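Local coordinates for protein 5'-deoxynucleotidase (Pyrococcus horikoshii, PDB 2CQZ) that probably removes the 5'-phosphate from 2'-deoxyribonucleoside 5'-monophosphates by metal-dependent hydrolysis, as an HD-domain enzyme, at residues Tyr109-Tyr112 with Ser116-Glu119. Residues are numbered along the deposited sequence; the frame is centred on the assembly and turned at random.
Sequences YREY and SSPE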
ATOM      1  N   TYR A 109     -28.479  -0.323 -18.231  1.00 42.51           N
ATOM      2  CA  TYR A 109     -28.280  -1.407 -17.286  1.00 42.44           C
ATOM      3  C   TYR A 109     -29.179  -2.597 -17.642  1.00 43.79           C
ATOM      4  O   TYR A 109     -28.707  -3.725 -17.807  1.00 43.34           O
ATOM      5  CB  TYR A 109     -28.603  -0.938 -15.873  1.00 42.42           C
ATOM      6  CG  TYR A 109     -28.743  -2.079 -14.905  1.00 40.92           C
ATOM      7  CD1 TYR A 109     -27.625  -2.794 -14.469  1.00 42.15           C
ATOM      8  CD2 TYR A 109     -29.998  -2.495 -14.479  1.00 40.91           C
ATOM      9  CE1 TYR A 109     -27.755  -3.902 -13.637  1.00 42.31           C
ATOM     10  CE2 TYR A 109     -30.142  -3.604 -13.648  1.00 43.37           C
ATOM     11  CZ  TYR A 109     -29.016  -4.306 -13.232  1.00 40.75           C
ATOM     12  OH  TYR A 109     -29.158  -5.424 -12.433  1.00 37.01           O
ATOM     13  N   ARG A 110     -30.476  -2.330 -17.761  1.00 44.51           N
ATOM     14  CA  ARG A 110     -31.459  -3.362 -18.082  1.00 45.04           C
ATOM     15  C   ARG A 110     -31.072  -4.164 -19.334  1.00 44.67           C
ATOM     16  O   ARG A 110     -31.053  -5.391 -19.302  1.00 44.42           O
ATOM     17  CB  ARG A 110     -32.842  -2.705 -18.235  1.00 45.63           C
ATOM     18  CG  ARG A 110     -34.034  -3.650 -18.367  1.00 49.92           C
ATOM     19  CD  ARG A 110     -34.237  -4.059 -19.814  1.00 58.22           C
ATOM     20  NE  ARG A 110     -34.237  -2.902 -20.709  1.00 64.81           N
ATOM     21  CZ  ARG A 110     -34.137  -2.973 -22.034  1.00 69.44           C
ATOM     22  NH1 ARG A 110     -34.030  -4.153 -22.641  1.00 69.62           N
ATOM     23  NH2 ARG A 110     -34.130  -1.857 -22.757  1.00 72.43           N
ATOM     24  N   GLU A 111     -30.747  -3.481 -20.428  1.00 44.36           N
ATOM     25  CA  GLU A 111     -30.365  -4.166 -21.663  1.00 42.77           C
ATOM     26  C   GLU A 111     -29.089  -4.977 -21.461  1.00 43.23           C
ATOM     27  O   GLU A 111     -28.935  -6.062 -22.023  1.00 44.64           O
ATOM     28  CB  GLU A 111     -30.169  -3.148 -22.799  1.00 42.32           C
ATOM     29  CG  GLU A 111     -29.555  -3.706 -24.085  1.00 39.37           C
ATOM     30  CD  GLU A 111     -29.493  -2.666 -25.199  1.00 37.87           C
ATOM     31  OE1 GLU A 111     -28.889  -2.945 -26.259  1.00 35.86           O
ATOM     32  OE2 GLU A 111     -30.054  -1.564 -25.017  1.00 36.25           O
ATOM     33  N   TYR A 112     -28.176  -4.454 -20.650  1.00 42.92           N
ATOM     34  CA  TYR A 112     -26.918  -5.137 -20.393  1.00 42.44           C
ATOM     35  C   TYR A 112     -27.139  -6.488 -19.728  1.00 43.40           C
ATOM     36  O   TYR A 112     -26.539  -7.485 -20.133  1.00 43.91           O
ATOM     37  CB  TYR A 112     -26.016  -4.257 -19.516  1.00 42.26           C
ATOM     38  CG  TYR A 112     -24.754  -4.940 -19.033  1.00 39.18           C
ATOM     39  CD1 TYR A 112     -23.789  -5.398 -19.934  1.00 38.45           C
ATOM     40  CD2 TYR A 112     -24.532  -5.142 -17.670  1.00 39.08           C
ATOM     41  CE1 TYR A 112     -22.635  -6.044 -19.485  1.00 37.70           C
ATOM     42  CE2 TYR A 112     -23.388  -5.783 -17.213  1.00 37.97           C
ATOM     43  CZ  TYR A 112     -22.448  -6.231 -18.123  1.00 39.47           C
ATOM     44  OH  TYR A 112     -21.331  -6.882 -17.671  1.00 42.36           O
ATOM     45  N   SER A 116     -28.731  -9.803 -24.705  1.00 41.33           N
ATOM     46  CA  SER A 116     -29.338 -10.247 -25.959  1.00 40.51           C
ATOM     47  C   SER A 116     -28.807  -9.504 -27.171  1.00 38.51           C
ATOM     48  O   SER A 116     -28.370 -10.121 -28.143  1.00 37.43           O
ATOM     49  CB  SER A 116     -30.866 -10.075 -25.916  1.00 40.57           C
ATOM     50  OG  SER A 116     -31.433 -10.820 -24.856  1.00 41.77           O
ATOM     51  N   SER A 117     -28.861  -8.176 -27.111  1.00 36.97           N
ATOM     52  CA  SER A 117     -28.408  -7.339 -28.216  1.00 35.59           C
ATOM     53  C   SER A 117     -26.906  -7.464 -28.448  1.00 33.97           C
ATOM     54  O   SER A 117     -26.162  -7.874 -27.561  1.00 33.60           O
ATOM     55  CB  SER A 117     -28.765  -5.869 -27.950  1.00 34.84           C
ATOM     56  OG  SER A 117     -27.942  -5.299 -26.942  1.00 35.84           O
ATOM     57  N   PRO A 118     -26.443  -7.119 -29.655  1.00 33.30           N
ATOM     58  CA  PRO A 118     -25.022  -7.188 -30.011  1.00 33.59           C
ATOM     59  C   PRO A 118     -24.178  -6.355 -29.043  1.00 33.89           C
ATOM     60  O   PRO A 118     -23.128  -6.795 -28.583  1.00 34.27           O
ATOM     61  CB  PRO A 118     -24.992  -6.613 -31.424  1.00 33.02           C
ATOM     62  CG  PRO A 118     -26.332  -6.953 -31.948  1.00 33.10           C
ATOM     63  CD  PRO A 118     -27.237  -6.642 -30.797  1.00 33.45           C
ATOM     64  N   GLU A 119     -24.652  -5.150 -28.732  1.00 33.86           N
ATOM     65  CA  GLU A 119     -23.933  -4.276 -27.825  1.00 34.17           C
ATOM     66  C   GLU A 119     -23.811  -4.902 -26.445  1.00 34.33           C
ATOM     67  O   GLU A 119     -22.719  -4.922 -25.860  1.00 34.35           O
ATOM     68  CB  GLU A 119     -24.635  -2.922 -27.707  1.00 34.35           C
ATOM     69  CG  GLU A 119     -24.734  -2.135 -29.009  1.00 35.79           C
ATOM     70  CD  GLU A 119     -25.625  -2.817 -30.028  1.00 38.90           C
ATOM     71  OE1 GLU A 119     -26.646  -3.416 -29.619  1.00 39.56           O
ATOM     72  OE2 GLU A 119     -25.315  -2.744 -31.235  1.00 39.26           O
TER
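Ser117 OG takes part in two hydrogen bonds: it donates one to Glu111 OE1 at 2.6 Å and accepts one from the backbone N of Ala120. Ser117 sits at the N-cap position of helix 118-140, and the second bond caps the N-H of Ala120 in the first turn, with OG turned between the serine's backbone N and carbonyl carbon (chi1 73°). Glu111 reaches this cap from helix 106-114 with a fully extended chain, CG anti to its own N (chi1 171°), and OE1 receives the hydroxyl on its anti lone pair, away from OE2. The two helices follow one another in the all-helical HD-domain fold, and the bond spans the short turn joining them; helix 118-140 goes on to supply Asp127 to the nickel site. Glu111 OE1 also forms a salt bridge with Lys62 of helix 60-69, and the same lysine makes a long, weak ion pair with Glu119 OE1. The lysine charge probably offsets the repulsion between Glu111 OE1 and Glu119 OE1, 4.1 Å apart. An alanine in place of Glu111 would probably leave the capping hydroxyl without its acceptor and Lys62 without its closer carboxylate. Glu119 OE2 accepts a hydrogen bond from the backbone N of Asp59, its strongest polar partner.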